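Local atomic coordinates of FYVE, RhoGEF and PH domain-containing protein 5 (Homo sapiens, PDB entry 3MPX), a protein that activates the small GTPase CDC42 by exchanging its bound GDP for GTP, and mediates VEGF-induced CDC42 activation. Residues V25-L30 against E95-W100; S32-Y37 against V170-Q175; L263-D268 against G330-A335; L270-P275 against S313-S318. All coordinates share one frame; numbering follows the deposited sequence.

The four contacts fall into two pairs, one in each of the two domains modelled here, DH and the first PH. Interactions 1 and 2 share helix 21-59 of the helical DH domain and have centres 15 Å apart. Along the chain their segments alternate; helix 21-59 meets helix 66-98 first, and helix 162-184 about two turns on. Interactions 3 and 4 lie in the PH domain, with centres 12 Å apart. Interaction 4 is nested inside the loop that interaction 3 closes, and neighbouring strands 257-266 and 269-275 tie them together. Interactions 2 and 3, about 12 Å apart at their nearest atoms, do not touch, consistent with each domain having its own interior.

Interaction 1 of 4, residues V25-L30 against E95-W100; sequences VIAQEL and ERLSNW
In the helical bundle of the DH domain, A27 and Q28 on helix 21-59 meet L97 and W100, where helix 66-98 runs out into a loop. L97 does most of the work, pushing its forked end against the first helix. Its CD2 touches two neighbours, 3.8 Å from A27 CB and 3.7 Å from Q28 CG. The other methyl, CD1, rests against the backbone, 3.5 Å from A27 O. Only the aliphatic root of Q28 takes part: CG lies anti to its own carbonyl carbon (chi1 -70°), and from there the chain runs on extended, crossing L97 at a slant. W100 adds a second, lighter touch, its CH2 coming 4.2 Å from A27 CB at an oblique angle to the ring. With CG anti to the backbone N (chi1 -163°), the indole turns back from the loop toward the helices, and R96 O lies in the ring plane at its edge, 3.7 Å from W100 CE3. No hydrogen bond crosses between the segments. Around it, L97 also touches L31, while W100 reaches L24 of helix 21-59, V106 in a loop, and Y183 of helix 162-184. An alanine facing a leucine and a tryptophan joins the C-terminal end of helix 66-98 to helix 21-59, as in the elongated all-helical bundle of DH domains.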
# COMPACT_ATOMS: atom_id res chain seq x y z
N VAL A 25 -16.83 9.66 -9.79
CA VAL A 25 -15.61 10.26 -9.24
C VAL A 25 -14.56 9.16 -8.90
O VAL A 25 -13.35 9.42 -8.99
CB VAL A 25 -15.98 11.15 -8.02
CG1 VAL A 25 -14.84 11.27 -7.01
CG2 VAL A 25 -16.42 12.53 -8.48
N ILE A 26 -15.01 7.95 -8.50
CA ILE A 26 -14.11 6.85 -8.16
C ILE A 26 -13.42 6.29 -9.45
O ILE A 26 -12.23 6.01 -9.41
CB ILE A 26 -14.83 5.76 -7.32
CG1 ILE A 26 -15.21 6.34 -5.93
CG2 ILE A 26 -13.97 4.49 -7.16
CD1 ILE A 26 -16.34 5.65 -5.23
N ALA A 27 -14.15 6.22 -10.59
CA ALA A 27 -13.58 5.75 -11.84
C ALA A 27 -12.60 6.78 -12.34
O ALA A 27 -11.55 6.42 -12.86
CB ALA A 27 -14.67 5.53 -12.86
N GLN A 28 -12.90 8.07 -12.10
CA GLN A 28 -12.01 9.18 -12.42
C GLN A 28 -10.76 9.07 -11.52
O GLN A 28 -9.65 9.20 -12.03
CB GLN A 28 -12.73 10.53 -12.25
CG GLN A 28 -13.82 10.78 -13.30
CD GLN A 28 -14.63 12.05 -13.16
OE1 GLN A 28 -15.41 12.40 -14.07
NE2 GLN A 28 -14.51 12.79 -12.04
N GLU A 29 -10.94 8.71 -10.21
CA GLU A 29 -9.85 8.49 -9.24
C GLU A 29 -8.98 7.31 -9.68
O GLU A 29 -7.77 7.32 -9.47
CB GLU A 29 -10.40 8.24 -7.83
CG GLU A 29 -9.38 8.51 -6.72
CD GLU A 29 -9.58 7.82 -5.38
OE1 GLU A 29 -8.56 7.40 -4.77
OE2 GLU A 29 -10.74 7.73 -4.91
N LEU A 30 -9.62 6.31 -10.28
CA LEU A 30 -8.97 5.11 -10.78
C LEU A 30 -8.15 5.45 -12.02
O LEU A 30 -7.00 5.03 -12.09
CB LEU A 30 -10.02 4.04 -11.08
CG LEU A 30 -9.52 2.66 -11.49
CD1 LEU A 30 -8.78 1.95 -10.35
CD2 LEU A 30 -10.66 1.83 -12.08
N GLU A 95 -10.75 5.56 -22.57
CA GLU A 95 -11.85 5.47 -23.52
C GLU A 95 -13.22 5.28 -22.86
O GLU A 95 -14.18 5.93 -23.28
CB GLU A 95 -11.60 4.33 -24.52
N ARG A 96 -13.30 4.42 -21.83
CA ARG A 96 -14.54 4.12 -21.10
C ARG A 96 -15.09 5.31 -20.30
O ARG A 96 -16.31 5.42 -20.15
CB ARG A 96 -14.37 2.90 -20.20
CG ARG A 96 -14.44 1.62 -21.02
CD ARG A 96 -14.30 0.38 -20.20
NE ARG A 96 -15.48 -0.47 -20.34
CZ ARG A 96 -15.45 -1.71 -20.81
NH1 ARG A 96 -16.58 -2.41 -20.91
NH2 ARG A 96 -14.31 -2.26 -21.19
N LEU A 97 -14.21 6.19 -19.82
CA LEU A 97 -14.58 7.38 -19.07
C LEU A 97 -14.95 8.54 -19.98
O LEU A 97 -15.58 9.51 -19.53
CB LEU A 97 -13.48 7.76 -18.09
CG LEU A 97 -13.62 7.06 -16.75
CD1 LEU A 97 -12.32 6.44 -16.31
CD2 LEU A 97 -14.21 7.98 -15.71
N SER A 98 -14.60 8.44 -21.27
CA SER A 98 -14.93 9.42 -22.29
C SER A 98 -16.38 9.17 -22.74
O SER A 98 -17.10 10.12 -23.05
CB SER A 98 -13.99 9.28 -23.47
OG SER A 98 -12.67 9.61 -23.07
N ASN A 99 -16.80 7.89 -22.74
CA ASN A 99 -18.15 7.51 -23.12
C ASN A 99 -18.95 7.07 -21.88
O ASN A 99 -19.73 6.11 -21.95
CB ASN A 99 -18.13 6.42 -24.21
CG ASN A 99 -17.34 6.75 -25.46
OD1 ASN A 99 -17.26 7.91 -25.91
ND2 ASN A 99 -16.76 5.73 -26.08
N TRP A 100 -18.80 7.80 -20.74
CA TRP A 100 -19.48 7.46 -19.49
C TRP A 100 -20.99 7.74 -19.52
O TRP A 100 -21.73 7.05 -18.80
CB TRP A 100 -18.84 8.12 -18.27
CG TRP A 100 -19.23 7.50 -16.95
CD1 TRP A 100 -20.17 7.97 -16.08
CD2 TRP A 100 -18.72 6.29 -16.38
NE1 TRP A 100 -20.22 7.16 -14.96
CE2 TRP A 100 -19.34 6.13 -15.12
CE3 TRP A 100 -17.77 5.34 -16.80
CZ2 TRP A 100 -19.05 5.04 -14.28
CZ3 TRP A 100 -17.48 4.27 -15.97
CH2 TRP A 100 -18.11 4.13 -14.72

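Interaction 2 of 4, residues S32-Y37 against V170-Q175; sequences SSEKAY and VQRLFQ
R172 reaches from helix 162-184 across Y37 to S33 and E34 on helix 21-59. Its CB lies over one face of the tyrosine ring, 3.4 Å from Y37 CZ. CG continues over the ring centre, 3.5 Å from the centroid and 7° off the normal, a clear CH-pi contact. CD passes on toward the root of the ring, 3.8 Å from Y37 CG. The bend at chi2 keeps the chain along the ring face before the guanidinium spreads out beyond it. NE and NH1 then grip E34 side-on in a salt bridge, both bonding to OE1 at 3.1 Å from the same face of the carboxylate, while OE1 lies in the guanidinium plane. NH1 also donates to S33 OG at 2.9 Å, a bent bond tilted from the guanidinium plane, and NH2 adds a weak one to that oxygen. The straighter bond of NH2 goes to Q175 OE1, 3.0 Å away at 164°. The partners are themselves held: E34 OE1 also bonds to Y176 OH, E34 OE2 to H86 ND1, S33 OG to E29 O, Y37 OH to V169 O. E34 probably balances the charge of the buried guanidinium, and bonds from several directions hold its plane. The two helices run antiparallel at 173° and probably correspond to conserved regions 1 and 3, which in DH domains form much of the GTPase-binding surface.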
# COMPACT_ATOMS: atom_id res chain seq x y z
N SER A 32 -6.93 8.56 -13.05
CA SER A 32 -5.86 9.50 -12.73
C SER A 32 -4.66 8.80 -12.08
O SER A 32 -3.51 9.04 -12.48
CB SER A 32 -6.37 10.64 -11.85
OG SER A 32 -7.32 10.22 -10.88
N SER A 33 -4.96 7.91 -11.09
CA SER A 33 -3.97 7.10 -10.38
C SER A 33 -3.38 6.03 -11.30
O SER A 33 -2.20 5.70 -11.14
CB SER A 33 -4.57 6.48 -9.12
OG SER A 33 -5.63 5.59 -9.40
N GLU A 34 -4.16 5.51 -12.26
CA GLU A 34 -3.62 4.56 -13.22
C GLU A 34 -2.57 5.24 -14.10
O GLU A 34 -1.50 4.66 -14.28
CB GLU A 34 -4.70 3.88 -14.08
CG GLU A 34 -4.18 2.68 -14.84
CD GLU A 34 -3.79 1.44 -14.05
OE1 GLU A 34 -4.25 1.27 -12.90
OE2 GLU A 34 -3.03 0.61 -14.60
N LYS A 35 -2.84 6.48 -14.61
CA LYS A 35 -1.91 7.28 -15.42
C LYS A 35 -0.57 7.39 -14.69
O LYS A 35 0.47 7.02 -15.23
CB LYS A 35 -2.44 8.70 -15.68
CG LYS A 35 -3.68 8.75 -16.53
CD LYS A 35 -3.97 10.14 -17.04
CE LYS A 35 -5.29 10.19 -17.80
NZ LYS A 35 -6.23 11.23 -17.28
N ALA A 36 -0.62 7.85 -13.43
CA ALA A 36 0.55 8.01 -12.57
C ALA A 36 1.34 6.71 -12.38
O ALA A 36 2.57 6.77 -12.25
CB ALA A 36 0.13 8.56 -11.23
N TYR A 37 0.63 5.56 -12.36
CA TYR A 37 1.18 4.22 -12.18
C TYR A 37 1.89 3.74 -13.43
O TYR A 37 2.95 3.12 -13.34
CB TYR A 37 0.06 3.26 -11.78
CG TYR A 37 0.53 1.85 -11.48
CD1 TYR A 37 1.38 1.58 -10.40
CD2 TYR A 37 0.12 0.78 -12.28
CE1 TYR A 37 1.81 0.29 -10.13
CE2 TYR A 37 0.53 -0.53 -11.99
CZ TYR A 37 1.37 -0.77 -10.92
OH TYR A 37 1.76 -2.05 -10.61
N VAL A 170 3.63 -3.66 -6.54
CA VAL A 170 2.71 -4.57 -5.84
C VAL A 170 1.59 -3.81 -5.06
O VAL A 170 0.55 -4.38 -4.75
CB VAL A 170 3.54 -5.47 -4.88
CG1 VAL A 170 2.70 -6.54 -4.19
CG2 VAL A 170 4.72 -6.10 -5.61
N GLN A 171 1.85 -2.56 -4.71
CA GLN A 171 0.93 -1.73 -3.95
C GLN A 171 -0.36 -1.36 -4.76
O GLN A 171 -1.45 -1.28 -4.17
CB GLN A 171 1.70 -0.50 -3.43
CG GLN A 171 0.87 0.70 -3.00
CD GLN A 171 1.78 1.86 -2.73
OE1 GLN A 171 2.14 2.11 -1.59
NE2 GLN A 171 2.21 2.56 -3.77
N ARG A 172 -0.24 -1.20 -6.10
CA ARG A 172 -1.39 -0.89 -6.96
C ARG A 172 -2.54 -1.89 -6.78
O ARG A 172 -3.71 -1.51 -6.90
CB ARG A 172 -0.96 -0.88 -8.43
CG ARG A 172 -1.98 -0.25 -9.38
CD ARG A 172 -2.31 1.21 -9.07
NE ARG A 172 -3.35 1.70 -9.96
CZ ARG A 172 -4.25 2.61 -9.64
NH1 ARG A 172 -5.15 3.00 -10.53
NH2 ARG A 172 -4.28 3.14 -8.42
N LEU A 173 -2.18 -3.17 -6.52
CA LEU A 173 -3.13 -4.25 -6.31
C LEU A 173 -4.02 -4.00 -5.09
O LEU A 173 -5.22 -4.22 -5.17
CB LEU A 173 -2.38 -5.59 -6.22
CG LEU A 173 -1.55 -6.02 -7.45
CD1 LEU A 173 -0.84 -7.33 -7.20
CD2 LEU A 173 -2.41 -6.11 -8.73
N PHE A 174 -3.45 -3.49 -3.98
CA PHE A 174 -4.21 -3.16 -2.76
C PHE A 174 -5.09 -1.89 -2.98
O PHE A 174 -6.17 -1.76 -2.40
CB PHE A 174 -3.28 -3.04 -1.54
CG PHE A 174 -2.44 -4.28 -1.28
CD1 PHE A 174 -3.02 -5.46 -0.81
CD2 PHE A 174 -1.06 -4.26 -1.47
CE1 PHE A 174 -2.25 -6.60 -0.58
CE2 PHE A 174 -0.29 -5.42 -1.24
CZ PHE A 174 -0.89 -6.58 -0.80
N GLN A 175 -4.64 -1.00 -3.89
CA GLN A 175 -5.34 0.20 -4.32
C GLN A 175 -6.59 -0.16 -5.11
O GLN A 175 -7.65 0.41 -4.84
CB GLN A 175 -4.40 1.12 -5.11
CG GLN A 175 -3.45 1.94 -4.21
CD GLN A 175 -2.34 2.64 -4.97
OE1 GLN A 175 -2.35 2.76 -6.20
NE2 GLN A 175 -1.34 3.11 -4.25

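Interaction 3 of 4, residues L263-D268 against G330-A335; sequences LFLMND and GCLSRA
R334 N bonds to G330 O at 3.0 Å, closing the helical turn that presents C331 and L332 to L265. That turn lies near the C-terminal end of helix 322-334, the C-terminal helix of the PH fold, which packs across one end of the beta-sandwich. Opposite it, strand 257-266 is at its own end, and L265 points from it toward the helix. The strand is held in the sheet by backbone hydrogen bonds between L265 and both L245 and K246 on one neighbour, and between F264 and L271 on the other. No hydrogen bond passes between the two segments; their meeting is entirely apolar. L265 has CG anti to the backbone N (chi1 162°), which carries both methyls out over the helix. CD1 meets L332 CD2 at 3.8 Å, the two leucines crossing at an angle. L332 starts out pointing past the strand, and its CG, set anti to the carbonyl carbon (chi1 -73°), brings the methyl back to it. The same CD1 of L265 also packs on L270 CD1 at 3.8 Å, so helix and adjacent strand share one methyl. W328, one turn earlier on the helix, touches both L263 and L265 and continues the apolar seam. The second methyl serves the helix backbone as well as a side chain: L265 CD2 lies 4.3 Å from both the CB and the carbonyl C of C331.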
# COMPACT_ATOMS: atom_id res chain seq x y z
N LEU A 263 -6.56 5.51 17.36
CA LEU A 263 -5.09 5.51 17.25
C LEU A 263 -4.46 4.47 16.32
O LEU A 263 -4.60 3.27 16.59
CB LEU A 263 -4.44 5.29 18.65
CG LEU A 263 -4.76 6.21 19.83
CD1 LEU A 263 -3.76 5.99 20.92
CD2 LEU A 263 -4.74 7.68 19.44
N PHE A 264 -3.64 4.91 15.33
CA PHE A 264 -2.86 3.99 14.49
C PHE A 264 -1.38 4.08 14.89
O PHE A 264 -0.70 5.05 14.53
CB PHE A 264 -3.05 4.29 13.00
CG PHE A 264 -4.44 4.13 12.46
CD1 PHE A 264 -4.90 2.89 12.04
CD2 PHE A 264 -5.28 5.23 12.31
CE1 PHE A 264 -6.17 2.75 11.49
CE2 PHE A 264 -6.57 5.09 11.78
CZ PHE A 264 -7.00 3.85 11.36
N LEU A 265 -0.88 3.10 15.67
CA LEU A 265 0.50 3.07 16.15
C LEU A 265 1.45 2.26 15.22
O LEU A 265 1.32 1.05 15.05
CB LEU A 265 0.61 2.57 17.62
CG LEU A 265 1.99 2.08 18.13
CD1 LEU A 265 2.87 3.22 18.57
CD2 LEU A 265 1.85 1.10 19.25
N MSE A 266 2.43 2.98 14.66
CA MSE A 266 3.51 2.45 13.84
C MSE A 266 4.79 2.57 14.65
O MSE A 266 4.83 3.33 15.62
CB MSE A 266 3.66 3.28 12.55
CG MSE A 266 3.10 2.61 11.34
SE MSE A 266 1.24 3.08 11.05
CE MSE A 266 1.41 4.95 10.50
N ASN A 267 5.85 1.87 14.22
CA ASN A 267 7.17 1.96 14.85
C ASN A 267 7.77 3.34 14.56
O ASN A 267 8.55 3.89 15.34
CB ASN A 267 8.09 0.84 14.33
CG ASN A 267 8.17 0.69 12.83
OD1 ASN A 267 7.91 1.62 12.03
ND2 ASN A 267 8.60 -0.49 12.40
N ASP A 268 7.35 3.91 13.43
CA ASP A 268 7.80 5.17 12.89
C ASP A 268 7.08 6.34 13.58
O ASP A 268 7.67 7.04 14.39
CB ASP A 268 7.53 5.15 11.37
CG ASP A 268 8.19 6.24 10.55
OD1 ASP A 268 9.10 5.91 9.75
OD2 ASP A 268 7.73 7.40 10.64
N GLY A 330 2.42 -1.49 27.15
CA GLY A 330 3.44 -2.46 26.75
C GLY A 330 3.82 -2.36 25.29
O GLY A 330 4.98 -2.56 24.93
N CYS A 331 2.84 -2.04 24.44
CA CYS A 331 3.05 -1.89 23.00
C CYS A 331 3.75 -0.56 22.70
O CYS A 331 4.73 -0.55 21.96
CB CYS A 331 1.75 -2.05 22.22
SG CYS A 331 1.08 -3.73 22.25
N LEU A 332 3.28 0.56 23.30
CA LEU A 332 3.92 1.87 23.11
C LEU A 332 5.32 1.85 23.71
O LEU A 332 6.19 2.59 23.24
CB LEU A 332 3.10 2.99 23.75
CG LEU A 332 1.83 3.38 23.04
CD1 LEU A 332 0.79 3.81 24.05
CD2 LEU A 332 2.09 4.50 22.04
N SER A 333 5.55 0.97 24.73
CA SER A 333 6.84 0.80 25.39
C SER A 333 7.83 0.09 24.48
O SER A 333 8.90 0.64 24.23
CB SER A 333 6.69 0.03 26.70
N ARG A 334 7.45 -1.10 23.96
CA ARG A 334 8.23 -1.98 23.06
C ARG A 334 8.92 -1.24 21.89
O ARG A 334 9.98 -1.68 21.43
CB ARG A 334 7.34 -3.11 22.51
N ALA A 335 8.33 -0.11 21.42
CA ALA A 335 8.90 0.69 20.35
C ALA A 335 9.31 2.07 20.88
O ALA A 335 9.98 2.16 21.91
CB ALA A 335 7.89 0.83 19.22

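Interaction 4 of 4, residues L270-P275 against S313-S318; sequences LLYTYP and SCLMLS
Y272 and L315 make the aromatic part of this contact, a CH-pi interaction across the inside of the PH domain. L315 CD2 lies over one face of the Y272 ring, 3.9 Å from its centroid and shifted toward the rim, 19° off the normal; its closest ring atom is Y272 CE2 at 3.7 Å. In the tyrosine, CG anti to the backbone N (chi1 -171°) swings the ring out toward strand 314-318, where it and L315 pass each other in opposite directions. The remaining contacts are van der Waals. L317 comes to the same ring at its edge and in its plane, with CD2 3.8 Å from Y272 CE2 and 3.6 Å from Y272 OH. Two leucines next to each other but one on strand 314-318 thus take a face and an edge of a single ring. Farther back, L270 and L315 meet tip to tip, L270 CD2 lying 4.0 Å from L315 CD1. Hydrogen bonds between the segments are absent: the strands' axes stay 11.3 Å apart and cross at 52°, and the two segments meet through side chains alone. I308 of strand 305-309 touches L315 and L317, and L263 touches Y272, extending the apolar layer. Two beta layers crossing at a steep angle, with leucines and an aromatic ring interleaved between them, are the interior of the PH-domain beta-sandwich.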
# COMPACT_ATOMS: atom_id res chain seq x y z
N LEU A 270 2.89 7.96 15.09
CA LEU A 270 1.62 7.67 15.76
C LEU A 270 0.50 8.53 15.20
O LEU A 270 0.47 9.74 15.43
CB LEU A 270 1.70 7.83 17.30
CG LEU A 270 0.41 7.52 18.09
CD1 LEU A 270 0.53 6.21 18.82
CD2 LEU A 270 0.08 8.64 19.07
N LEU A 271 -0.43 7.89 14.47
CA LEU A 271 -1.58 8.60 13.92
C LEU A 271 -2.62 8.73 15.02
O LEU A 271 -2.91 7.76 15.73
CB LEU A 271 -2.16 7.94 12.66
CG LEU A 271 -1.21 7.59 11.49
CD1 LEU A 271 -2.01 7.06 10.31
CD2 LEU A 271 -0.38 8.79 11.03
N TYR A 272 -3.11 9.97 15.20
CA TYR A 272 -4.09 10.39 16.20
C TYR A 272 -5.27 10.87 15.40
O TYR A 272 -5.15 11.87 14.68
CB TYR A 272 -3.49 11.53 17.05
CG TYR A 272 -4.30 11.92 18.26
CD1 TYR A 272 -4.99 13.13 18.30
CD2 TYR A 272 -4.30 11.14 19.41
CE1 TYR A 272 -5.70 13.53 19.44
CE2 TYR A 272 -5.02 11.50 20.54
CZ TYR A 272 -5.71 12.71 20.55
OH TYR A 272 -6.40 13.07 21.68
N THR A 273 -6.35 10.09 15.40
CA THR A 273 -7.50 10.41 14.54
C THR A 273 -8.82 10.56 15.36
O THR A 273 -8.81 10.51 16.59
CB THR A 273 -7.64 9.36 13.34
OG1 THR A 273 -8.37 8.21 13.75
CG2 THR A 273 -6.32 8.92 12.74
N TYR A 274 -9.93 10.77 14.62
CA TYR A 274 -11.29 10.84 15.13
C TYR A 274 -12.16 9.89 14.28
O TYR A 274 -12.30 10.10 13.06
CB TYR A 274 -11.87 12.26 15.12
CG TYR A 274 -13.38 12.27 15.22
CD1 TYR A 274 -14.02 11.90 16.40
CD2 TYR A 274 -14.17 12.60 14.13
CE1 TYR A 274 -15.42 11.87 16.49
CE2 TYR A 274 -15.57 12.55 14.20
CZ TYR A 274 -16.19 12.20 15.39
OH TYR A 274 -17.55 12.19 15.48
N PRO A 275 -12.82 8.90 14.91
CA PRO A 275 -13.67 8.00 14.14
C PRO A 275 -15.00 8.62 13.70
O PRO A 275 -15.81 9.01 14.54
CB PRO A 275 -13.87 6.80 15.06
CG PRO A 275 -13.52 7.26 16.41
CD PRO A 275 -12.76 8.53 16.34
N SER A 313 4.42 17.15 21.61
CA SER A 313 3.04 16.76 21.92
C SER A 313 2.86 15.94 23.23
O SER A 313 3.79 15.28 23.69
CB SER A 313 2.47 15.96 20.75
N CYS A 314 1.62 15.98 23.79
CA CYS A 314 1.18 15.27 25.01
C CYS A 314 -0.33 14.93 24.94
O CYS A 314 -1.16 15.83 24.74
CB CYS A 314 1.51 16.08 26.26
SG CYS A 314 0.64 15.53 27.76
N LEU A 315 -0.69 13.65 25.15
CA LEU A 315 -2.10 13.23 25.08
C LEU A 315 -2.61 12.65 26.40
O LEU A 315 -1.95 11.78 26.99
CB LEU A 315 -2.35 12.20 23.95
CG LEU A 315 -1.49 12.28 22.68
CD1 LEU A 315 -1.35 10.92 22.05
CD2 LEU A 315 -2.04 13.29 21.69
N MSE A 316 -3.79 13.13 26.86
CA MSE A 316 -4.42 12.59 28.07
C MSE A 316 -5.55 11.72 27.59
O MSE A 316 -6.59 12.20 27.15
CB MSE A 316 -4.88 13.69 29.05
CG MSE A 316 -5.14 13.18 30.49
SE MSE A 316 -3.70 12.11 31.36
CE MSE A 316 -4.40 10.37 31.02
N LEU A 317 -5.28 10.42 27.57
CA LEU A 317 -6.23 9.43 27.09
C LEU A 317 -6.67 8.49 28.17
O LEU A 317 -5.89 8.14 29.07
CB LEU A 317 -5.67 8.63 25.89
CG LEU A 317 -4.96 9.41 24.78
CD1 LEU A 317 -4.30 8.47 23.80
CD2 LEU A 317 -5.90 10.37 24.07
N SER A 318 -7.94 8.08 28.09
CA SER A 318 -8.54 7.13 29.01
C SER A 318 -8.96 5.89 28.27
O SER A 318 -9.57 5.96 27.20
CB SER A 318 -9.75 7.73 29.73
OG SER A 318 -10.18 6.79 30.70